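Side-chain contacts in hypothetical protein Atu1540 (PDB 2HWJ), which is of unknown function but belongs to a putative ParB-like nuclease family and may act on nucleic acid: residues A[11-14]-A[15-18]; A[24-27]-A[28-31]; A[32-35]-A[36-40]; A[63-66]-A[67-71]. One frame throughout, in Å; residues are numbered along the deposited sequence.

Contact 1 of 4, residues A[11-14]-A[15-18]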
loop_
_atom_site.group_PDB
_atom_site.type_symbol
_atom_site.label_atom_id
_atom_site.label_comp_id
_atom_site.label_asym_id
_atom_site.label_seq_id
_atom_site.Cartn_x
_atom_site.Cartn_y
_atom_site.Cartn_z
ATOM N N ARG A 11 -10.041 -16.348 -20.947
ATOM C CA ARG A 11 -11.415 -16.753 -21.152
ATOM C C ARG A 11 -11.647 -18.073 -20.482
ATOM O O ARG A 11 -11.006 -19.023 -20.801
ATOM C CB ARG A 11 -11.598 -16.982 -22.622
ATOM C CG ARG A 11 -13.042 -17.293 -23.062
ATOM C CD ARG A 11 -13.854 -16.069 -22.946
ATOM N NE ARG A 11 -15.125 -16.156 -23.637
ATOM C CZ ARG A 11 -15.384 -16.922 -24.685
ATOM N NH1 ARG A 11 -14.434 -17.701 -25.192
ATOM N NH2 ARG A 11 -16.610 -16.894 -25.196
ATOM N N ILE A 12 -12.596 -18.152 -19.574
ATOM C CA ILE A 12 -12.848 -19.361 -18.845
ATOM C C ILE A 12 -14.332 -19.540 -18.629
ATOM O O ILE A 12 -15.125 -18.538 -18.603
ATOM C CB ILE A 12 -12.157 -19.317 -17.484
ATOM C CG1 ILE A 12 -12.006 -20.711 -16.840
ATOM C CG2 ILE A 12 -12.922 -18.458 -16.567
ATOM C CD1 ILE A 12 -10.917 -20.717 -15.800
ATOM N N ALA A 13 -14.682 -20.813 -18.442
ATOM C CA ALA A 13 -16.032 -21.214 -18.126
ATOM C C ALA A 13 -16.183 -20.909 -16.673
ATOM O O ALA A 13 -15.383 -21.391 -15.827
ATOM C CB ALA A 13 -16.202 -22.669 -18.312
ATOM N N ILE A 14 -17.221 -20.150 -16.368
ATOM C CA ILE A 14 -17.513 -19.855 -14.995
ATOM C C ILE A 14 -17.658 -21.125 -14.140
ATOM O O ILE A 14 -17.295 -21.146 -12.967
ATOM C CB ILE A 14 -18.780 -18.987 -14.857
ATOM C CG1 ILE A 14 -18.547 -17.575 -15.435
ATOM C CG2 ILE A 14 -19.190 -18.917 -13.365
ATOM C CD1 ILE A 14 -19.850 -16.923 -15.790
ATOM N N ASP A 15 -18.150 -22.204 -14.712
ATOM C CA ASP A 15 -18.262 -23.374 -13.870
ATOM C C ASP A 15 -16.838 -23.929 -13.533
ATOM O O ASP A 15 -16.694 -24.941 -12.931
ATOM C CB ASP A 15 -19.193 -24.402 -14.531
ATOM C CG ASP A 15 -18.564 -25.033 -15.732
ATOM O OD1 ASP A 15 -17.333 -25.201 -15.707
ATOM O OD2 ASP A 15 -19.261 -25.379 -16.728
ATOM N N LYS A 16 -15.784 -23.284 -13.999
ATOM C CA LYS A 16 -14.458 -23.840 -13.812
ATOM C C LYS A 16 -13.618 -22.964 -12.883
ATOM O O LYS A 16 -12.605 -23.412 -12.460
ATOM C CB LYS A 16 -13.747 -24.042 -15.160
ATOM C CG LYS A 16 -14.329 -25.165 -15.974
ATOM C CD LYS A 16 -13.434 -26.419 -16.025
ATOM C CE LYS A 16 -14.156 -27.640 -16.661
ATOM N NZ LYS A 16 -15.205 -28.227 -15.678
ATOM N N LEU A 17 -14.067 -21.738 -12.558
ATOM C CA LEU A 17 -13.357 -20.875 -11.638
ATOM C C LEU A 17 -13.415 -21.344 -10.250
ATOM O O LEU A 17 -14.459 -21.699 -9.736
ATOM C CB LEU A 17 -13.903 -19.481 -11.596
ATOM C CG LEU A 17 -13.445 -18.603 -12.725
ATOM C CD1 LEU A 17 -14.490 -17.490 -12.923
ATOM C CD2 LEU A 17 -12.106 -18.056 -12.352
ATOM N N ARG A 18 -12.293 -21.266 -9.593
ATOM C CA ARG A 18 -12.266 -21.675 -8.251
ATOM C C ARG A 18 -12.374 -20.445 -7.350
ATOM O O ARG A 18 -11.526 -19.611 -7.376
ATOM C CB ARG A 18 -10.995 -22.475 -8.037
ATOM C CG ARG A 18 -11.113 -23.811 -8.682
ATOM C CD ARG A 18 -11.324 -24.902 -7.683
ATOM N NE ARG A 18 -10.587 -26.073 -8.164
ATOM C CZ ARG A 18 -11.126 -27.224 -8.586
ATOM N NH1 ARG A 18 -12.442 -27.458 -8.493
ATOM N NH2 ARG A 18 -10.327 -28.189 -9.054
#
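I12 and L17 make the apolar centre of the short 3-10 turn that ends strand 9-13: CG2 of I12 lies 3.9 Å from CG of L17, with L17 CD1 a little farther off, and the two side chains meet at a slant. The branching of I12 decides which arm does this. With CG1 anti to the backbone N (chi1 -162°), CG2 falls between N and the carbonyl carbon and faces L17, while CG1 reaches K16 CB at 4.1 Å. A13 works from the same segment, its methyl CB standing 3.9 Å from CG of K16 and 3.8 Å from OD1 of D15. Beyond them, K16 bends at chi2 and chi4, and its NZ comes round to OD1 of D15 in a long salt bridge of 3.7 Å.

Two backbone bonds also span the turn, one weak and one doubtful. L17 N gives the weak one to I14 O (3.3 Å); the one from K16 N to A13 O is doubtful because that nitrogen is crowded in the model. Farther out, I12 pairs with V83 of strand 82-90, and the I14-E81 bond continues the pairing just past both strand ends. I14 directs its CB away from the turn and touches V72 and S76 of helix 69-77, while L17 packs on L65 of strand 63-65.

Chemically the turn is two-sided. I14 and L17 have side chains buried against neighbouring side chains, whereas D15 and K16 lie at the surface, where water would probably weaken so long an ion pair; the apolar contacts probably contribute more than that pair.

Contact 2 of 4, residues A[24-27]-A[28-31]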
loop_
_atom_site.group_PDB
_atom_site.type_symbol
_atom_site.label_atom_id
_atom_site.label_comp_id
_atom_site.label_asym_id
_atom_site.label_seq_id
_atom_site.Cartn_x
_atom_site.Cartn_y
_atom_site.Cartn_z
ATOM N N VAL A 24 -20.986 -14.533 0.084
ATOM C CA VAL A 24 -21.291 -13.252 -0.534
ATOM C C VAL A 24 -22.690 -12.880 -0.060
ATOM O O VAL A 24 -23.386 -13.691 0.574
ATOM C CB VAL A 24 -21.356 -13.346 -2.070
ATOM C CG1 VAL A 24 -19.991 -13.536 -2.694
ATOM C CG2 VAL A 24 -22.328 -14.521 -2.521
ATOM N N GLY A 25 -23.127 -11.667 -0.376
ATOM C CA GLY A 25 -24.418 -11.169 0.051
ATOM C C GLY A 25 -25.318 -11.373 -1.134
ATOM O O GLY A 25 -25.157 -10.746 -2.168
ATOM N N PHE A 26 -26.280 -12.272 -0.997
ATOM C CA PHE A 26 -27.102 -12.650 -2.092
ATOM C C PHE A 26 -27.911 -11.483 -2.499
ATOM O O PHE A 26 -28.257 -11.395 -3.671
ATOM C CB PHE A 26 -28.009 -13.765 -1.664
ATOM C CG PHE A 26 -27.383 -15.099 -1.775
ATOM C CD1 PHE A 26 -28.165 -16.246 -1.713
ATOM C CD2 PHE A 26 -25.980 -15.215 -1.924
ATOM C CE1 PHE A 26 -27.554 -17.490 -1.805
ATOM C CE2 PHE A 26 -25.353 -16.455 -2.023
ATOM C CZ PHE A 26 -26.108 -17.588 -1.973
ATOM N N ARG A 27 -28.234 -10.579 -1.570
ATOM C CA ARG A 27 -28.992 -9.392 -1.988
ATOM C C ARG A 27 -28.221 -8.610 -3.069
ATOM O O ARG A 27 -28.822 -8.132 -4.023
ATOM C CB ARG A 27 -29.340 -8.471 -0.804
ATOM C CG ARG A 27 -30.793 -8.078 -0.750
ATOM C CD ARG A 27 -31.076 -6.904 0.179
ATOM N NE ARG A 27 -30.593 -5.648 -0.396
ATOM C CZ ARG A 27 -31.360 -4.581 -0.674
ATOM N NH1 ARG A 27 -32.680 -4.621 -0.425
ATOM N NH2 ARG A 27 -30.792 -3.476 -1.203
ATOM N N GLU A 28 -26.891 -8.469 -2.889
ATOM C CA GLU A 28 -26.033 -7.741 -3.810
ATOM C C GLU A 28 -26.056 -8.544 -5.128
ATOM O O GLU A 28 -26.355 -7.966 -6.202
ATOM C CB GLU A 28 -24.613 -7.581 -3.221
ATOM C CG GLU A 28 -23.644 -6.528 -3.934
ATOM C CD GLU A 28 -22.523 -5.847 -2.951
ATOM O OE1 GLU A 28 -22.095 -6.507 -1.943
ATOM O OE2 GLU A 28 -22.039 -4.687 -3.177
ATOM N N VAL A 29 -25.808 -9.877 -5.030
ATOM C CA VAL A 29 -25.951 -10.771 -6.186
ATOM C C VAL A 29 -27.243 -10.437 -6.967
ATOM O O VAL A 29 -27.154 -9.988 -8.125
ATOM C CB VAL A 29 -25.936 -12.250 -5.800
ATOM C CG1 VAL A 29 -26.284 -13.157 -6.986
ATOM C CG2 VAL A 29 -24.618 -12.598 -5.268
ATOM N N GLU A 30 -28.415 -10.597 -6.342
ATOM C CA GLU A 30 -29.725 -10.294 -6.999
ATOM C C GLU A 30 -29.820 -8.898 -7.663
ATOM O O GLU A 30 -30.311 -8.777 -8.811
ATOM C CB GLU A 30 -30.907 -10.518 -6.047
ATOM C CG GLU A 30 -31.100 -11.961 -5.562
ATOM C CD GLU A 30 -31.298 -12.974 -6.698
ATOM O OE1 GLU A 30 -30.477 -13.963 -6.797
ATOM O OE2 GLU A 30 -32.265 -12.791 -7.494
ATOM N N LEU A 31 -29.347 -7.849 -6.976
ATOM C CA LEU A 31 -29.243 -6.531 -7.640
ATOM C C LEU A 31 -28.401 -6.619 -8.918
ATOM O O LEU A 31 -28.908 -6.290 -9.989
ATOM C CB LEU A 31 -28.760 -5.421 -6.708
ATOM C CG LEU A 31 -29.804 -5.150 -5.601
ATOM C CD1 LEU A 31 -29.299 -4.056 -4.663
ATOM C CD2 LEU A 31 -31.246 -4.839 -6.130
#
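V24 and V29 meet through their CG2 methyls, 4.1 Å apart, the side chains at about a right angle. The same V24 methyl also lies in the plane of the F26 ring, at its edge, so one methyl joins the strand end to the first helical turn. G25 takes the N-cap position, and its carbonyl oxygen receives V29 N at 3.1 Å in the carbonyl plane (N-H...O 169°), with a weak second bond from E28 N. The next turn is as regular: E30 N reaches F26 O at 2.8 Å and 173°, and L31 N reaches R27 O at 3.0 Å.

The other side is looser. R27 and L31 run side by side in the same direction, and only R27 NH2 and L31 CD1 approach, at 3.8 Å; a bend at chi3 (73°) sets the guanidinium beside L31. Both residues are exposed, although R27 makes a cation-pi contact with F178.

V24, in strand 23-24, pairs through its backbone with E132 of strand 132-133 and with D134 just past it, and packs on H69, H70 and L73. OD1 of D133 accepts F26 N; E28 pairs with R137. Helix 26-37 starts just after this two-stranded parallel sheet, touching helices 69-77 and 135-146.

Contact 3 of 4, residues A[32-35]-A[36-40]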
loop_
_atom_site.group_PDB
_atom_site.type_symbol
_atom_site.label_atom_id
_atom_site.label_comp_id
_atom_site.label_asym_id
_atom_site.label_seq_id
_atom_site.Cartn_x
_atom_site.Cartn_y
_atom_site.Cartn_z
ATOM N N LYS A 32 -27.150 -7.115 -8.834
ATOM C CA LYS A 32 -26.380 -7.363 -10.064
ATOM C C LYS A 32 -27.216 -8.126 -11.095
ATOM O O LYS A 32 -27.330 -7.654 -12.217
ATOM C CB LYS A 32 -25.034 -7.995 -9.800
ATOM C CG LYS A 32 -23.919 -6.991 -9.447
ATOM C CD LYS A 32 -22.986 -7.696 -8.482
ATOM C CE LYS A 32 -21.703 -6.970 -8.155
ATOM N NZ LYS A 32 -21.736 -5.496 -8.324
ATOM N N ARG A 33 -27.863 -9.235 -10.730
ATOM C CA ARG A 33 -28.622 -9.949 -11.717
ATOM C C ARG A 33 -29.734 -9.082 -12.366
ATOM O O ARG A 33 -30.090 -9.302 -13.530
ATOM C CB ARG A 33 -29.323 -11.108 -11.085
ATOM C CG ARG A 33 -28.535 -12.097 -10.316
ATOM C CD ARG A 33 -29.098 -13.384 -10.813
ATOM N NE ARG A 33 -29.918 -14.184 -9.939
ATOM C CZ ARG A 33 -30.867 -14.995 -10.424
ATOM N NH1 ARG A 33 -31.109 -15.047 -11.720
ATOM N NH2 ARG A 33 -31.585 -15.757 -9.633
ATOM N N LYS A 34 -30.355 -8.149 -11.626
ATOM C CA LYS A 34 -31.362 -7.288 -12.270
ATOM C C LYS A 34 -30.680 -6.443 -13.296
ATOM O O LYS A 34 -31.125 -6.426 -14.430
ATOM C CB LYS A 34 -32.142 -6.352 -11.314
ATOM C CG LYS A 34 -33.499 -6.867 -10.727
ATOM C CD LYS A 34 -34.775 -6.759 -11.617
ATOM C CE LYS A 34 -35.408 -5.346 -11.669
ATOM N NZ LYS A 34 -35.157 -4.488 -10.466
ATOM N N GLU A 35 -29.612 -5.749 -12.891
ATOM C CA GLU A 35 -28.960 -4.756 -13.761
ATOM C C GLU A 35 -28.718 -5.450 -15.099
ATOM O O GLU A 35 -29.161 -4.969 -16.153
ATOM C CB GLU A 35 -27.641 -4.175 -13.164
ATOM C CG GLU A 35 -27.695 -2.734 -12.473
ATOM C CD GLU A 35 -26.258 -2.200 -11.945
ATOM O OE1 GLU A 35 -25.729 -1.215 -12.528
ATOM O OE2 GLU A 35 -25.628 -2.758 -10.971
ATOM N N TRP A 36 -28.066 -6.613 -15.008
ATOM C CA TRP A 36 -27.700 -7.406 -16.148
ATOM C C TRP A 36 -28.910 -7.898 -16.916
ATOM O O TRP A 36 -28.909 -7.843 -18.129
ATOM C CB TRP A 36 -26.855 -8.592 -15.710
ATOM C CG TRP A 36 -26.728 -9.636 -16.787
ATOM C CD1 TRP A 36 -27.577 -10.678 -17.008
ATOM C CD2 TRP A 36 -25.708 -9.728 -17.793
ATOM N NE1 TRP A 36 -27.160 -11.410 -18.085
ATOM C CE2 TRP A 36 -26.009 -10.857 -18.586
ATOM C CE3 TRP A 36 -24.582 -8.952 -18.115
ATOM C CZ2 TRP A 36 -25.222 -11.246 -19.701
ATOM C CZ3 TRP A 36 -23.773 -9.332 -19.236
ATOM C CH2 TRP A 36 -24.102 -10.482 -20.006
ATOM N N ARG A 37 -29.925 -8.402 -16.222
ATOM C CA ARG A 37 -31.091 -8.980 -16.885
ATOM C C ARG A 37 -31.650 -7.850 -17.751
ATOM O O ARG A 37 -32.236 -8.075 -18.814
ATOM C CB ARG A 37 -32.114 -9.560 -15.854
ATOM C CG ARG A 37 -32.986 -10.767 -16.361
ATOM C CD ARG A 37 -33.379 -11.880 -15.260
ATOM N NE ARG A 37 -34.224 -11.340 -14.174
ATOM C CZ ARG A 37 -33.928 -11.303 -12.865
ATOM N NH1 ARG A 37 -32.830 -11.844 -12.367
ATOM N NH2 ARG A 37 -34.769 -10.722 -12.030
ATOM N N GLU A 38 -31.356 -6.627 -17.324
ATOM C CA GLU A 38 -31.880 -5.433 -17.952
ATOM C C GLU A 38 -30.842 -4.575 -18.673
ATOM O O GLU A 38 -30.952 -3.358 -18.663
ATOM C CB GLU A 38 -32.649 -4.617 -16.918
ATOM C CG GLU A 38 -34.104 -5.100 -16.775
ATOM C CD GLU A 38 -34.719 -4.893 -15.378
ATOM O OE1 GLU A 38 -34.317 -3.940 -14.657
ATOM O OE2 GLU A 38 -35.627 -5.694 -15.013
ATOM N N THR A 39 -29.837 -5.208 -19.283
ATOM C CA THR A 39 -29.023 -4.586 -20.361
ATOM C C THR A 39 -29.081 -5.426 -21.679
ATOM O O THR A 39 -29.046 -6.661 -21.638
ATOM C CB THR A 39 -27.540 -4.137 -19.907
ATOM O OG1 THR A 39 -26.981 -5.049 -18.945
ATOM C CG2 THR A 39 -27.557 -2.718 -19.271
ATOM N N ARG A 40 -29.167 -4.737 -22.827
ATOM C CA ARG A 40 -29.655 -5.294 -24.130
ATOM C C ARG A 40 -29.164 -6.693 -24.509
ATOM O O ARG A 40 -27.979 -6.991 -24.416
ATOM C CB ARG A 40 -29.420 -4.294 -25.298
#
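R37 folds back one turn along the helix onto R33 and K34. Its CB lies over the backbone, 3.1 Å from R33 O and 3.6 Å from K34 O. From there CG leaves anti to the backbone N (chi1 -151°), and bends at chi2 and chi3 swing the guanidinium toward the preceding turn. At the tip the two nitrogens part: NH1 comes within 3.7 Å of NH1 of R33 and also lies against CB of R33, while NH2 borders CD of K34 at 4.0 Å. The guanidinium planes of R33 and R37 are 73° apart, and E78 OE1, salt-bridged to NH1 of both, probably offsets the like charges.

All this happens at the C-terminal end of helix 26-37, within the range of the putative ParB-like nuclease family, where the i to i+4 bonds give way at E38. W36 N bonds K32 O almost linearly (179°, 3.1 Å), and R37 N bonds R33 O at 2.8 Å with the donor tilted from the carbonyl plane. At E38 the chain leaves helical geometry, and the bonds modelled from its crowded nitrogen are doubtful; beyond it, T39 N bonds W36 O.

On the exposed flank K34 and E38 lie side by side, pointing the same way. The contact is made by CE of K34, 3.4 Å from E38 OE2, and the charged ends remain beyond salt-bridge distance, with K34 NZ 4.3 Å from E38 OE1.

Contact 4 of 4, residues A[63-66]-A[67-71]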
loop_
_atom_site.group_PDB
_atom_site.type_symbol
_atom_site.label_atom_id
_atom_site.label_comp_id
_atom_site.label_asym_id
_atom_site.label_seq_id
_atom_site.Cartn_x
_atom_site.Cartn_y
_atom_site.Cartn_z
ATOM N N ALA A 63 -7.664 -21.932 -12.437
ATOM C CA ALA A 63 -7.730 -20.495 -12.222
ATOM C C ALA A 63 -8.543 -20.139 -10.964
ATOM O O ALA A 63 -9.716 -20.567 -10.849
ATOM C CB ALA A 63 -8.363 -19.874 -13.400
ATOM N N TYR A 64 -7.960 -19.330 -10.070
ATOM C CA TYR A 64 -8.672 -18.864 -8.843
ATOM C C TYR A 64 -9.135 -17.448 -8.944
ATOM O O TYR A 64 -8.315 -16.585 -9.223
ATOM C CB TYR A 64 -7.747 -18.994 -7.599
ATOM C CG TYR A 64 -7.546 -20.431 -7.305
ATOM C CD1 TYR A 64 -6.775 -21.222 -8.197
ATOM C CD2 TYR A 64 -8.260 -21.064 -6.255
ATOM C CE1 TYR A 64 -6.638 -22.620 -8.007
ATOM C CE2 TYR A 64 -8.120 -22.439 -6.036
ATOM C CZ TYR A 64 -7.291 -23.193 -6.925
ATOM O OH TYR A 64 -7.122 -24.522 -6.783
ATOM N N LEU A 65 -10.409 -17.207 -8.739
ATOM C CA LEU A 65 -11.058 -15.880 -8.894
ATOM C C LEU A 65 -10.635 -15.040 -7.723
ATOM O O LEU A 65 -10.728 -15.485 -6.583
ATOM C CB LEU A 65 -12.581 -16.036 -8.765
ATOM C CG LEU A 65 -13.358 -14.737 -8.833
ATOM C CD1 LEU A 65 -13.103 -13.979 -10.161
ATOM C CD2 LEU A 65 -14.860 -14.942 -8.622
ATOM N N ILE A 66 -10.224 -13.809 -7.974
ATOM C CA ILE A 66 -9.601 -12.986 -6.908
ATOM C C ILE A 66 -10.507 -11.833 -6.476
ATOM O O ILE A 66 -10.426 -11.298 -5.370
ATOM C CB ILE A 66 -8.186 -12.512 -7.386
ATOM C CG1 ILE A 66 -7.227 -13.584 -7.008
ATOM C CG2 ILE A 66 -7.710 -11.262 -6.747
ATOM C CD1 ILE A 66 -7.766 -14.269 -5.848
ATOM N N ASP A 67 -11.417 -11.440 -7.331
ATOM C CA ASP A 67 -12.294 -10.400 -6.900
ATOM C C ASP A 67 -13.610 -10.621 -7.564
ATOM O O ASP A 67 -13.693 -11.465 -8.477
ATOM C CB ASP A 67 -11.728 -9.059 -7.385
ATOM C CG ASP A 67 -12.080 -7.950 -6.457
ATOM O OD1 ASP A 67 -12.751 -8.262 -5.427
ATOM O OD2 ASP A 67 -11.696 -6.792 -6.747
ATOM N N HIS A 68 -14.611 -9.829 -7.215
ATOM C CA HIS A 68 -15.832 -9.881 -8.006
ATOM C C HIS A 68 -16.594 -11.175 -7.897
ATOM O O HIS A 68 -17.216 -11.605 -8.853
ATOM C CB HIS A 68 -15.593 -9.546 -9.472
ATOM C CG HIS A 68 -14.809 -8.292 -9.649
ATOM N ND1 HIS A 68 -15.360 -7.041 -9.464
ATOM C CD2 HIS A 68 -13.500 -8.089 -9.938
ATOM C CE1 HIS A 68 -14.428 -6.123 -9.641
ATOM N NE2 HIS A 68 -13.296 -6.735 -9.919
ATOM N N HIS A 69 -16.555 -11.822 -6.758
ATOM C CA HIS A 69 -17.514 -12.968 -6.567
ATOM C C HIS A 69 -19.023 -12.635 -6.778
ATOM O O HIS A 69 -19.770 -13.446 -7.301
ATOM C CB HIS A 69 -17.260 -13.665 -5.250
ATOM C CG HIS A 69 -15.895 -14.285 -5.173
ATOM N ND1 HIS A 69 -15.688 -15.643 -5.029
ATOM C CD2 HIS A 69 -14.660 -13.730 -5.239
ATOM C CE1 HIS A 69 -14.388 -15.894 -4.998
ATOM N NE2 HIS A 69 -13.745 -14.752 -5.133
ATOM N N HIS A 70 -19.459 -11.450 -6.379
ATOM C CA HIS A 70 -20.862 -11.166 -6.426
ATOM C C HIS A 70 -21.222 -11.220 -7.888
ATOM O O HIS A 70 -22.120 -11.907 -8.312
ATOM C CB HIS A 70 -21.105 -9.793 -5.794
ATOM C CG HIS A 70 -20.880 -9.776 -4.308
ATOM N ND1 HIS A 70 -21.867 -10.110 -3.396
ATOM C CD2 HIS A 70 -19.763 -9.563 -3.576
ATOM C CE1 HIS A 70 -21.379 -10.066 -2.169
ATOM N NE2 HIS A 70 -20.103 -9.748 -2.249
ATOM N N LEU A 71 -20.393 -10.602 -8.694
ATOM C CA LEU A 71 -20.680 -10.415 -10.092
ATOM C C LEU A 71 -20.610 -11.741 -10.728
ATOM O O LEU A 71 -21.508 -12.095 -11.511
ATOM C CB LEU A 71 -19.654 -9.502 -10.710
ATOM C CG LEU A 71 -19.920 -9.476 -12.204
ATOM C CD1 LEU A 71 -21.290 -8.875 -12.463
ATOM C CD2 LEU A 71 -18.839 -8.783 -13.013
#
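L65 places its CD2 methyl squarely over one face of the H69 imidazole, 3.5 Å from the ring centroid and 5° off the normal, a well-centred CH-pi contact. With CG anti to the backbone N (chi1 177°), the leucine extends toward the histidine, and the two run antiparallel, each passing the other. CG and CD1 of L65 meanwhile border the D67 carbonyl oxygen.

Hydrogen bonding adds less. H69 NE2 gives a weak bond to L65 O, 3.4 Å long and bent to 138°; T20 OG1 is a second partner of that oxygen. The weak bond and the CH-pi contact fall on the same ring and would tend to limit its rotation.

Within the turn itself, the carboxylate carbon CG of D67 lies over one face of the H68 ring, toward its rim. H68 occupies the N-cap position in left-handed backbone conformation. The run D67-H70 lies within the range of the putative ParB-like nuclease family, but no catalytic role is established for it.

The turn leads from strand 63-65, at the edge of the mixed sheet, into helix 69-77. Strand 52-57 backs it through V53, P54 and V56, H69 touches Q21, and L71 rests on K32 of helix 26-37.

From the N terminus the four contacts follow in series, each a local turn or helical stretch; none nests in or crosses another. Contact 1 turns the chain out of strand 9-13 and, through backbone bonds of R18 to A63 and L65, brings it alongside strand 63-65, so the two outermost strands of the mixed sheet are linked. Contact 2 starts helix 26-37 and contact 3 ends it, their centres 13 Å apart. Contact 4 then turns from strand 63-65 into helix 69-77 and touches all three others: contact 1 at the sheet, contact 2 where G25 packs on H70, and contact 3 where K32 meets H70.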